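Local coordinates for protein isomaltodextranase (Arthrobacter globiformis, PDB 5AWO) that hydrolyses alpha-1,6-glucosidic linkages in polysaccharides such as dextran, releasing successive isomaltose units from the non-reducing ends of the chains, at residues Val16-Pro21 with Pro559-Ser563; Asp540-Thr545 with Asp597-Ile601; Ala512-Val516 with Thr590-Ala595; Tyr528-Arg533 with Leu603-Asp609; Val546-Ala551 with Ile580-Leu586. All blocks are in the same frame, centred on the assembly; numbering follows the deposited sequence.

Interaction 1 of 5, residues Val16-Pro21 with Pro559-Ser563; sequences VTAAPP and PVHVS
A19 sets its methyl group squarely over one face of the H561 imidazole, CB standing 3.3 Å from the ring centroid in a CH-pi contact. Alanine suits the place because a single methyl can sit on the ring face without pushing the two backbones apart. At the edge of the same ring, in its plane, T17 OG1 comes to 3.5 Å from CD2. The histidine arrives there by swinging CG anti to its own carbonyl carbon (chi1 -63°), which carries the ring across toward the N-terminal segment.

Two backbone bonds keep these side chains in place. H561 N donates to T17 O (2.8 Å), and A19 N donates to P559 O (3.0 Å). Further along, V16 CB packs on V560 CB at 4.0 Å, the two branched side chains crossing at a slant. P559, which follows a cis peptide bond, turns its ring toward A19, with CB 4.1 Å from A19 CB.

Behind this first shell, strand 542-549 flanks 559-563 on its other edge, and the imidazole nitrogen ND1 is hydrogen-bonded to D597 OD1. The methyl on one face and this bond to the carboxylate would together restrict rotation of the ring, and the aspartate would probably favour a proton on ND1 and polarise the imidazole.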
# COMPACT_ATOMS: atom_id res chain seq x y z
N VAL A 16 17.62 -13.94 26.99
CA VAL A 16 17.83 -13.23 25.73
C VAL A 16 19.13 -12.43 25.79
O VAL A 16 19.59 -12.05 26.87
CB VAL A 16 16.64 -12.32 25.34
CG1 VAL A 16 15.35 -13.14 25.27
CG2 VAL A 16 16.50 -11.14 26.29
N THR A 17 19.72 -12.20 24.62
CA THR A 17 20.97 -11.46 24.48
C THR A 17 20.77 -10.34 23.47
O THR A 17 19.87 -10.41 22.63
CB THR A 17 22.12 -12.37 24.01
OG1 THR A 17 21.72 -13.09 22.84
CG2 THR A 17 22.49 -13.39 25.10
N ALA A 18 21.60 -9.31 23.55
CA ALA A 18 21.53 -8.18 22.63
C ALA A 18 21.83 -8.66 21.21
O ALA A 18 22.65 -9.55 21.00
CB ALA A 18 22.51 -7.08 23.04
N ALA A 19 21.12 -8.08 20.24
CA ALA A 19 21.30 -8.44 18.84
C ALA A 19 21.47 -7.17 18.02
O ALA A 19 20.95 -6.12 18.38
CB ALA A 19 20.10 -9.23 18.35
N PRO A 20 22.19 -7.26 16.90
CA PRO A 20 22.21 -6.13 15.99
C PRO A 20 20.87 -5.96 15.25
O PRO A 20 20.07 -6.89 15.23
CB PRO A 20 23.32 -6.47 15.00
CG PRO A 20 23.58 -7.93 15.14
CD PRO A 20 22.87 -8.45 16.35
N PRO A 21 20.63 -4.77 14.67
CA PRO A 21 19.39 -4.59 13.90
C PRO A 21 19.33 -5.51 12.69
O PRO A 21 20.35 -5.86 12.10
CB PRO A 21 19.45 -3.11 13.50
CG PRO A 21 20.90 -2.78 13.47
CD PRO A 21 21.50 -3.58 14.60
N PRO A 559 16.88 -4.68 19.90
CA PRO A 559 16.78 -6.03 19.36
C PRO A 559 17.43 -7.02 20.32
O PRO A 559 18.49 -6.72 20.89
CB PRO A 559 17.57 -5.96 18.04
CG PRO A 559 17.82 -4.52 17.78
CD PRO A 559 17.77 -3.83 19.10
N VAL A 560 16.78 -8.15 20.51
CA VAL A 560 17.34 -9.25 21.28
C VAL A 560 17.16 -10.56 20.53
O VAL A 560 16.19 -10.75 19.79
CB VAL A 560 16.72 -9.38 22.69
CG1 VAL A 560 17.05 -8.15 23.53
CG2 VAL A 560 15.21 -9.62 22.63
N HIS A 561 18.10 -11.47 20.72
CA HIS A 561 17.98 -12.82 20.22
C HIS A 561 17.08 -13.57 21.18
O HIS A 561 17.37 -13.65 22.38
CB HIS A 561 19.33 -13.53 20.16
CG HIS A 561 20.31 -12.90 19.22
ND1 HIS A 561 20.14 -12.90 17.85
CD2 HIS A 561 21.48 -12.26 19.44
CE1 HIS A 561 21.15 -12.28 17.28
NE2 HIS A 561 21.99 -11.88 18.22
N VAL A 562 15.97 -14.09 20.66
CA VAL A 562 15.08 -14.97 21.39
C VAL A 562 15.39 -16.39 20.93
O VAL A 562 15.60 -16.62 19.74
CB VAL A 562 13.60 -14.60 21.14
CG1 VAL A 562 12.67 -15.59 21.82
CG2 VAL A 562 13.33 -13.19 21.63
N SER A 563 15.47 -17.34 21.86
CA SER A 563 15.91 -18.68 21.52
C SER A 563 14.74 -19.63 21.35
O SER A 563 13.73 -19.51 22.06
CB SER A 563 16.87 -19.22 22.60
OG SER A 563 18.01 -18.38 22.69

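Interaction 2 of 5, residues Asp540-Thr545 with Asp597-Ile601; sequences DTSTMT and DKGAI
T543 OG1 is gripped from two directions: it donates to D597 OD1 (2.7 Å), taking the anti lone pair of that oxygen, and accepts from K598 N at 3.0 Å. Threonine can do this because one hydroxyl serves as both donor and acceptor. D597 OD2 takes a second hydroxyl, T545 OG1, at 2.6 Å from the syn side, so a single carboxylate spans two threonines on the same face of the strand; G594 N, from the preceding turn, also donates to OD2.

Next to it the backbones join directly, T543 N donating to K598 O (2.7 Å). Beyond it S542 OG donates to A600 O (2.8 Å) from above the carbonyl plane. G599 lies close against S542 and has a positive phi, both of which suit glycine. K598 stretches out fully, CG anti to the backbone N (chi1 -176°), laying its methylenes along T541 O and ending in a salt bridge to D540 OD2 whose hydrogen bond is weak. On the other side the bent M544 chain brings CE to 3.8 Å from I601 CG1, a flexible thioether fitting against a branched side chain.

Segment 597-601 belongs to the connection from strand 585-592 to strand 601-609. It passes the start of strand 542-549, which runs between 555-564 and 585-592 in one sheet, before I601 pairs with L505 in the facing sheet.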
# COMPACT_ATOMS: atom_id res chain seq x y z
N ASP A 540 19.24 -28.25 16.41
CA ASP A 540 19.87 -27.41 17.41
C ASP A 540 18.96 -26.22 17.72
O ASP A 540 18.01 -25.95 16.96
CB ASP A 540 21.24 -26.95 16.90
CG ASP A 540 22.22 -26.59 18.01
OD1 ASP A 540 21.84 -26.42 19.18
OD2 ASP A 540 23.42 -26.44 17.68
N THR A 541 19.21 -25.54 18.83
CA THR A 541 18.52 -24.30 19.16
C THR A 541 18.66 -23.33 17.98
O THR A 541 19.74 -23.20 17.38
CB THR A 541 19.06 -23.66 20.46
OG1 THR A 541 18.86 -24.55 21.56
CG2 THR A 541 18.36 -22.35 20.77
N SER A 542 17.56 -22.69 17.62
CA SER A 542 17.60 -21.60 16.64
C SER A 542 17.33 -20.28 17.37
O SER A 542 16.80 -20.27 18.47
CB SER A 542 16.55 -21.82 15.57
OG SER A 542 16.83 -22.96 14.79
N THR A 543 17.71 -19.16 16.76
CA THR A 543 17.40 -17.87 17.36
C THR A 543 16.76 -16.96 16.31
O THR A 543 17.00 -17.13 15.12
CB THR A 543 18.61 -17.18 18.02
OG1 THR A 543 19.53 -16.68 17.04
CG2 THR A 543 19.34 -18.16 18.96
N MET A 544 15.95 -16.03 16.79
CA MET A 544 15.44 -14.93 15.96
C MET A 544 15.63 -13.63 16.70
O MET A 544 15.62 -13.60 17.93
CB MET A 544 13.93 -15.11 15.68
CG MET A 544 13.62 -16.37 14.91
SD MET A 544 14.09 -16.35 13.17
CE MET A 544 14.67 -18.01 12.88
N THR A 545 15.79 -12.55 15.94
CA THR A 545 15.89 -11.22 16.51
C THR A 545 14.49 -10.61 16.61
O THR A 545 13.74 -10.62 15.63
CB THR A 545 16.81 -10.34 15.65
OG1 THR A 545 18.12 -10.93 15.58
CG2 THR A 545 16.89 -8.94 16.21
N ASP A 597 21.93 -14.54 13.79
CA ASP A 597 21.02 -15.52 14.34
C ASP A 597 21.44 -16.92 13.92
O ASP A 597 22.12 -17.11 12.92
CB ASP A 597 19.56 -15.24 13.93
CG ASP A 597 18.91 -14.16 14.78
OD1 ASP A 597 18.86 -14.28 16.03
OD2 ASP A 597 18.43 -13.16 14.20
N LYS A 598 21.01 -17.89 14.71
CA LYS A 598 21.36 -19.28 14.50
C LYS A 598 20.16 -20.05 13.98
O LYS A 598 19.05 -19.91 14.49
CB LYS A 598 21.81 -19.89 15.83
CG LYS A 598 22.30 -21.32 15.72
CD LYS A 598 22.85 -21.81 17.06
CE LYS A 598 23.52 -23.17 16.92
NZ LYS A 598 23.95 -23.71 18.24
N GLY A 599 20.38 -20.86 12.96
CA GLY A 599 19.41 -21.83 12.48
C GLY A 599 18.24 -21.26 11.69
O GLY A 599 18.42 -20.39 10.82
N ALA A 600 17.05 -21.77 11.99
CA ALA A 600 15.82 -21.37 11.31
C ALA A 600 14.61 -21.77 12.14
O ALA A 600 14.68 -22.70 12.96
CB ALA A 600 15.76 -22.03 9.95
N ILE A 601 13.48 -21.08 11.95
CA ILE A 601 12.20 -21.54 12.49
C ILE A 601 11.13 -21.33 11.45
O ILE A 601 11.30 -20.55 10.51
CB ILE A 601 11.73 -20.80 13.77
CG1 ILE A 601 11.22 -19.38 13.47
CG2 ILE A 601 12.82 -20.82 14.84
CD1 ILE A 601 10.60 -18.68 14.67

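Interaction 3 of 5, residues Ala512-Val516 with Thr590-Ala595; sequences ADPLV and TIGRGA
The carboxylate of D513 lies flat against G594, whose CA stands over one face of it, 3.7 Å from CG. A glycine can come this close because no side chain intervenes. Two waters bind from the same side of the carboxylate plane: one donates to D513 OD1 and to R593 O, the other donates to D513 OD2 and accepts from A595 N (2.8 Å). R23 adds a salt bridge to OD1. The R593 guanidinium bends back on its own turn, NH1 reaching G594 O at 2.9 Å, the oxygen tilted out of the guanidinium plane.

Beside this loop region the two segments pair as antiparallel strands. R593 N bonds P514 O (2.9 Å), and V516 and I591 exchange two bonds. L515 faces G592 in a non-hydrogen-bonded pair with CA atoms 3.8 Å apart, closeness that the missing side chain permits. V516 and I591 share the face turned to the other sheet, V516 CB meeting I591 CG2 at 4.1 Å.

Strand 585-592 lies between 515-522 and 542-549 in one sheet of the sandwich. I591 packs beside M544 and V546 of the neighbouring strand and against L603 and Y532 of the facing sheet, V516 against V502.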
# COMPACT_ATOMS: atom_id res chain seq x y z
N ALA A 512 18.82 -8.76 2.46
CA ALA A 512 17.79 -8.51 3.47
C ALA A 512 17.64 -9.72 4.39
O ALA A 512 17.90 -10.86 4.01
CB ALA A 512 16.46 -8.20 2.81
N ASP A 513 17.19 -9.45 5.60
CA ASP A 513 16.88 -10.48 6.56
C ASP A 513 15.38 -10.80 6.53
O ASP A 513 14.56 -9.89 6.63
CB ASP A 513 17.28 -10.02 7.95
CG ASP A 513 18.79 -9.81 8.07
OD1 ASP A 513 19.53 -10.55 7.39
OD2 ASP A 513 19.19 -8.87 8.79
N PRO A 514 15.02 -12.08 6.42
CA PRO A 514 13.58 -12.39 6.45
C PRO A 514 12.94 -12.01 7.77
O PRO A 514 13.56 -12.15 8.83
CB PRO A 514 13.53 -13.90 6.25
CG PRO A 514 14.90 -14.38 6.07
CD PRO A 514 15.87 -13.28 6.34
N LEU A 515 11.71 -11.51 7.72
CA LEU A 515 11.04 -11.04 8.91
C LEU A 515 9.52 -11.09 8.78
O LEU A 515 8.98 -11.19 7.67
CB LEU A 515 11.50 -9.61 9.28
CG LEU A 515 11.26 -8.49 8.24
CD1 LEU A 515 9.82 -7.95 8.25
CD2 LEU A 515 12.25 -7.34 8.39
N VAL A 516 8.88 -10.98 9.93
CA VAL A 516 7.43 -10.85 10.07
C VAL A 516 7.15 -9.70 11.00
O VAL A 516 7.80 -9.55 12.05
CB VAL A 516 6.76 -12.12 10.62
CG1 VAL A 516 5.25 -11.94 10.75
CG2 VAL A 516 7.07 -13.30 9.73
N THR A 590 8.36 -6.90 15.43
CA THR A 590 9.00 -7.54 14.30
C THR A 590 9.94 -8.64 14.77
O THR A 590 10.78 -8.41 15.66
CB THR A 590 9.72 -6.50 13.43
OG1 THR A 590 8.72 -5.62 12.87
CG2 THR A 590 10.53 -7.12 12.31
N ILE A 591 9.79 -9.81 14.16
CA ILE A 591 10.62 -10.99 14.41
C ILE A 591 11.25 -11.41 13.09
O ILE A 591 10.53 -11.57 12.11
CB ILE A 591 9.83 -12.17 15.05
CG1 ILE A 591 10.72 -13.41 15.19
CG2 ILE A 591 8.55 -12.49 14.28
CD1 ILE A 591 10.15 -14.49 16.11
N GLY A 592 12.58 -11.57 13.06
CA GLY A 592 13.27 -11.92 11.84
C GLY A 592 14.60 -12.60 12.09
O GLY A 592 15.06 -12.65 13.23
N ARG A 593 15.18 -13.11 11.02
CA ARG A 593 16.39 -13.93 11.11
C ARG A 593 17.57 -13.16 10.54
O ARG A 593 17.74 -13.07 9.32
CB ARG A 593 16.16 -15.24 10.36
CG ARG A 593 17.01 -16.40 10.88
CD ARG A 593 18.46 -16.24 10.47
NE ARG A 593 19.15 -17.53 10.55
CZ ARG A 593 20.43 -17.70 10.27
NH1 ARG A 593 21.19 -16.66 9.93
NH2 ARG A 593 20.95 -18.92 10.33
N GLY A 594 18.39 -12.61 11.43
CA GLY A 594 19.59 -11.86 11.03
C GLY A 594 20.83 -12.72 10.80
O GLY A 594 20.82 -13.95 11.02
N ALA A 595 21.89 -12.08 10.35
CA ALA A 595 23.14 -12.77 10.03
C ALA A 595 23.78 -13.43 11.26
O ALA A 595 24.46 -14.45 11.14
CB ALA A 595 24.12 -11.82 9.37
O HOH W 1 19.65 -13.23 7.37
O HOH W 2 21.74 -9.36 9.57

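Interaction 4 of 5, residues Tyr528-Arg533 with Leu603-Asp609; sequences YAIRYR and LNWIELD
This is a buried antiparallel strand pairing inside one sheet of the carbohydrate-binding module, 528-533 running against 603-609 with axes 4.6 Å apart. R531 dominates one face. Its guanidinium holds D609 end-on, NH1 to OD2 at 2.9 Å and nearly straight (176°) and NH2 to OD1, and takes E607 side-on, with NE at 3.2 Å and NH2 at 2.9 Å from OE1. Arginine suits this spot because its planar group offers two paired edges; a bend at chi3 (-66°) folds it over the neighbouring strand. R475 pairs with E607 OE2, and T473 bonds D609 OD1.

On the same face R533 CB rests centrally over the W605 six-membered ring, 3.5 Å from its centroid, with E607 OE2 toward the rim of the opposite face. The indole NE1 bonds D497. The other face is apolar: I530 CB meets L608 CD1 at 3.8 Å, and Y532 CD2 meets I606 CG2 at 3.8 Å, both pairs side by side.

N604 N and W605 O both bond R533 through its backbone, putting two residues opposite one. That is a classic beta bulge, in a sheet whose apolar face is turned to the core of this CBM35 beta-sandwich.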
# COMPACT_ATOMS: atom_id res chain seq x y z
N TYR A 528 5.15 -6.66 28.94
CA TYR A 528 4.04 -7.59 28.68
C TYR A 528 4.56 -9.01 28.33
O TYR A 528 5.65 -9.15 27.77
CB TYR A 528 3.14 -7.07 27.52
CG TYR A 528 2.50 -5.69 27.74
CD1 TYR A 528 3.22 -4.54 27.56
CD2 TYR A 528 1.15 -5.56 28.10
CE1 TYR A 528 2.66 -3.29 27.74
CE2 TYR A 528 0.57 -4.31 28.29
CZ TYR A 528 1.33 -3.17 28.11
OH TYR A 528 0.80 -1.88 28.28
N ALA A 529 3.76 -10.03 28.64
CA ALA A 529 4.08 -11.45 28.36
C ALA A 529 3.76 -11.94 26.92
O ALA A 529 2.60 -11.94 26.49
CB ALA A 529 3.36 -12.34 29.34
N ILE A 530 4.78 -12.42 26.21
CA ILE A 530 4.62 -12.86 24.81
C ILE A 530 4.92 -14.35 24.62
O ILE A 530 5.79 -14.90 25.29
CB ILE A 530 5.48 -12.01 23.86
CG1 ILE A 530 5.30 -12.46 22.40
CG2 ILE A 530 6.97 -12.07 24.23
CD1 ILE A 530 5.74 -11.42 21.41
N ARG A 531 4.20 -14.99 23.68
CA ARG A 531 4.44 -16.37 23.30
C ARG A 531 4.59 -16.50 21.78
O ARG A 531 3.97 -15.74 21.04
CB ARG A 531 3.31 -17.28 23.79
CG ARG A 531 3.28 -17.49 25.31
CD ARG A 531 2.13 -18.37 25.77
NE ARG A 531 0.81 -17.76 25.54
CZ ARG A 531 0.30 -16.74 26.24
NH1 ARG A 531 0.96 -16.19 27.26
NH2 ARG A 531 -0.91 -16.27 25.91
N TYR A 532 5.40 -17.46 21.34
CA TYR A 532 5.69 -17.70 19.92
C TYR A 532 5.47 -19.18 19.60
O TYR A 532 6.20 -20.04 20.11
CB TYR A 532 7.15 -17.35 19.59
CG TYR A 532 7.69 -16.03 20.09
CD1 TYR A 532 8.18 -15.90 21.40
CD2 TYR A 532 7.80 -14.92 19.25
CE1 TYR A 532 8.71 -14.70 21.84
CE2 TYR A 532 8.32 -13.71 19.69
CZ TYR A 532 8.79 -13.59 21.00
OH TYR A 532 9.30 -12.38 21.40
N ARG A 533 4.46 -19.51 18.78
CA ARG A 533 4.30 -20.89 18.35
C ARG A 533 5.11 -21.11 17.10
O ARG A 533 4.94 -20.38 16.10
CB ARG A 533 2.83 -21.30 18.13
CG ARG A 533 2.64 -22.80 17.95
CD ARG A 533 1.18 -23.23 17.98
NE ARG A 533 1.05 -24.69 18.14
CZ ARG A 533 0.73 -25.57 17.19
NH1 ARG A 533 0.46 -25.19 15.94
NH2 ARG A 533 0.63 -26.85 17.48
N LEU A 603 7.15 -19.99 11.76
CA LEU A 603 6.38 -19.28 12.76
C LEU A 603 4.90 -19.38 12.47
O LEU A 603 4.46 -19.02 11.38
CB LEU A 603 6.80 -17.81 12.83
CG LEU A 603 6.14 -16.98 13.92
CD1 LEU A 603 6.64 -17.39 15.32
CD2 LEU A 603 6.38 -15.51 13.69
N ASN A 604 4.13 -19.85 13.45
CA ASN A 604 2.67 -19.97 13.33
C ASN A 604 1.94 -18.75 13.85
O ASN A 604 1.08 -18.20 13.16
CB ASN A 604 2.20 -21.21 14.09
CG ASN A 604 0.80 -21.65 13.71
OD1 ASN A 604 0.18 -21.18 12.73
ND2 ASN A 604 0.30 -22.56 14.47
N TRP A 605 2.27 -18.29 15.06
CA TRP A 605 1.63 -17.14 15.64
C TRP A 605 2.41 -16.57 16.79
O TRP A 605 3.35 -17.22 17.29
CB TRP A 605 0.18 -17.45 16.07
CG TRP A 605 -0.12 -18.69 16.94
CD1 TRP A 605 -0.80 -19.78 16.56
CD2 TRP A 605 0.18 -18.88 18.35
NE1 TRP A 605 -0.96 -20.67 17.62
CE2 TRP A 605 -0.36 -20.13 18.72
CE3 TRP A 605 0.85 -18.12 19.31
CZ2 TRP A 605 -0.23 -20.64 20.03
CZ3 TRP A 605 0.97 -18.64 20.61
CH2 TRP A 605 0.43 -19.88 20.94
N ILE A 606 2.10 -15.34 17.16
CA ILE A 606 2.45 -14.81 18.47
C ILE A 606 1.18 -14.60 19.30
O ILE A 606 0.08 -14.44 18.75
CB ILE A 606 3.31 -13.52 18.43
CG1 ILE A 606 2.51 -12.32 17.89
CG2 ILE A 606 4.58 -13.74 17.62
CD1 ILE A 606 3.22 -11.02 18.10
N GLU A 607 1.34 -14.63 20.62
CA GLU A 607 0.27 -14.29 21.55
C GLU A 607 0.78 -13.28 22.54
O GLU A 607 1.94 -13.37 22.99
CB GLU A 607 -0.25 -15.52 22.27
CG GLU A 607 -1.33 -16.24 21.50
CD GLU A 607 -1.92 -17.41 22.26
OE1 GLU A 607 -1.55 -17.58 23.46
OE2 GLU A 607 -2.73 -18.13 21.66
N LEU A 608 -0.05 -12.29 22.85
CA LEU A 608 0.24 -11.32 23.89
C LEU A 608 -0.83 -11.41 24.95
O LEU A 608 -1.99 -11.74 24.66
CB LEU A 608 0.28 -9.90 23.32
CG LEU A 608 1.53 -9.44 22.59
CD1 LEU A 608 2.72 -9.36 23.56
CD2 LEU A 608 1.84 -10.35 21.41
N ASP A 609 -0.43 -11.13 26.19
CA ASP A 609 -1.36 -10.95 27.31
C ASP A 609 -1.33 -9.49 27.71
O ASP A 609 -0.42 -9.06 28.41
CB ASP A 609 -0.96 -11.83 28.49
CG ASP A 609 -0.97 -13.30 28.17
OD1 ASP A 609 -1.72 -13.74 27.26
OD2 ASP A 609 -0.23 -14.05 28.83
O HOH W 3 1.54 -9.22 30.29

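Interaction 5 of 5, residues Val546-Ala551 with Ile580-Leu586; sequences VTAEKA and ITLDAGL
I580 reaches across to V546 and A548 because its chain is fully extended, CG1 anti to the backbone N (chi1 -168°) and CD1 continuing straight on. The terminal methyl CD1 thereby comes to 4.1 Å from both V546 CG1 and A548 CB, with the valine and isoleucine side chains crossing at about a right angle. L582 turns its CG the other way, beside the backbone N (chi1 -52°), and brings CD2 to 4.0 Å from A548 CB. Alanine is apt between them: a single methyl accepts two longer aliphatic chains at once.

No direct hydrogen bond joins the two segments. T581 O faces A548 CB at 3.9 Å and, though buried, finds no polar partner in the model, while its hydroxyl bonds V556. Farther along, L586 CD2 packs on A551 CB at 4.1 Å, and a water links the backbones there, accepting from A551 N (2.7 Å) and donating to L586 O (2.9 Å).

Strands 546-549 and 580-582 belong to facing sheets of the sandwich, their axes 7.6 Å apart and 12° from parallel. After 580-582 the chain turns through D583 and G585, where a positive phi suits glycine, and crosses into strand 585-592, in the same sheet as 542-549. R33 of helix 30-34 holds E549 and the carbonyls of K550 and A551, joining this end of the module to the helix leading into the barrel.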
# COMPACT_ATOMS: atom_id res chain seq x y z
N VAL A 546 14.14 -10.10 17.79
CA VAL A 546 12.81 -9.55 18.08
C VAL A 546 12.95 -8.11 18.55
O VAL A 546 13.74 -7.81 19.45
CB VAL A 546 12.04 -10.36 19.13
CG1 VAL A 546 10.69 -9.71 19.45
CG2 VAL A 546 11.83 -11.80 18.66
N THR A 547 12.19 -7.21 17.92
CA THR A 547 12.09 -5.84 18.36
C THR A 547 10.64 -5.42 18.57
O THR A 547 9.70 -6.04 18.05
CB THR A 547 12.73 -4.84 17.37
OG1 THR A 547 12.10 -4.92 16.07
CG2 THR A 547 14.21 -5.09 17.21
N ALA A 548 10.49 -4.38 19.38
CA ALA A 548 9.27 -3.56 19.41
C ALA A 548 9.64 -2.11 19.15
O ALA A 548 10.67 -1.62 19.64
CB ALA A 548 8.54 -3.71 20.73
N GLU A 549 8.81 -1.41 18.35
CA GLU A 549 9.06 -0.05 17.92
C GLU A 549 7.75 0.73 17.87
O GLU A 549 6.65 0.13 17.68
CB GLU A 549 9.67 -0.03 16.51
CG GLU A 549 11.07 -0.61 16.43
CD GLU A 549 11.66 -0.64 15.03
OE1 GLU A 549 10.92 -0.33 14.05
OE2 GLU A 549 12.85 -0.97 14.87
N LYS A 550 7.86 2.04 17.98
CA LYS A 550 6.73 2.92 17.72
C LYS A 550 6.55 2.99 16.21
O LYS A 550 7.41 2.51 15.45
CB LYS A 550 6.96 4.32 18.26
CG LYS A 550 7.26 4.40 19.75
CD LYS A 550 7.51 5.83 20.15
CE LYS A 550 6.22 6.61 20.38
NZ LYS A 550 5.50 6.18 21.62
N ALA A 551 5.45 3.58 15.77
CA ALA A 551 5.20 3.73 14.32
C ALA A 551 6.31 4.50 13.61
O ALA A 551 6.63 4.21 12.46
CB ALA A 551 3.85 4.37 14.08
N ILE A 580 8.23 -8.86 26.62
CA ILE A 580 8.50 -7.78 25.70
C ILE A 580 7.97 -6.50 26.32
O ILE A 580 6.88 -6.49 26.90
CB ILE A 580 7.87 -8.11 24.32
CG1 ILE A 580 8.38 -7.15 23.25
CG2 ILE A 580 6.35 -8.11 24.39
CD1 ILE A 580 8.04 -7.61 21.84
N THR A 581 8.75 -5.43 26.26
CA THR A 581 8.30 -4.14 26.73
C THR A 581 7.52 -3.47 25.60
O THR A 581 8.13 -3.09 24.60
CB THR A 581 9.46 -3.25 27.29
OG1 THR A 581 10.52 -3.05 26.33
CG2 THR A 581 10.07 -3.93 28.53
N LEU A 582 6.19 -3.39 25.77
CA LEU A 582 5.28 -2.68 24.83
C LEU A 582 4.75 -1.40 25.48
O LEU A 582 4.54 -1.34 26.70
CB LEU A 582 4.09 -3.56 24.42
CG LEU A 582 4.38 -4.95 23.88
CD1 LEU A 582 3.11 -5.75 23.74
CD2 LEU A 582 5.14 -4.88 22.56
N ASP A 583 4.56 -0.36 24.67
CA ASP A 583 4.07 0.93 25.15
C ASP A 583 2.56 1.00 24.91
O ASP A 583 2.02 0.18 24.17
CB ASP A 583 4.82 2.11 24.49
CG ASP A 583 6.21 2.37 25.10
OD1 ASP A 583 6.53 1.78 26.14
OD2 ASP A 583 7.02 3.21 24.56
N ALA A 584 1.88 1.93 25.59
CA ALA A 584 0.45 2.11 25.40
C ALA A 584 0.21 2.45 23.94
O ALA A 584 0.91 3.25 23.38
CB ALA A 584 -0.07 3.26 26.25
N GLY A 585 -0.81 1.84 23.35
CA GLY A 585 -1.19 2.15 21.99
C GLY A 585 -0.42 1.27 21.05
O GLY A 585 -0.20 0.11 21.35
N LEU A 586 -0.00 1.84 19.92
CA LEU A 586 0.45 1.06 18.78
C LEU A 586 1.93 0.72 18.87
O LEU A 586 2.77 1.61 18.98
CB LEU A 586 0.21 1.84 17.48
CG LEU A 586 0.72 1.17 16.19
CD1 LEU A 586 0.02 -0.16 15.88
CD2 LEU A 586 0.55 2.14 15.03
O HOH W 4 3.39 3.98 17.51

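In the fold
From the N terminus, interaction 1 closes the longest loop: residues 16-21 add an edge strand to a module formed some 540 residues later, spanning the whole catalytic barrel, and it crosses all the other contacts. Interaction 3 (512-516 with 590-595) opens next and crosses interactions 2 and 4. Interaction 4 (528-533 with 603-609) encloses interaction 2, and interaction 5 is nested within 2, 3 and 4. Interactions 1, 2 and 3 meet along one sheet, where strand 542-549 runs between 555-564 and 585-592; interaction 4 builds the facing sheet; interaction 5 packs the two together, and V546 also touches Y532 across the core.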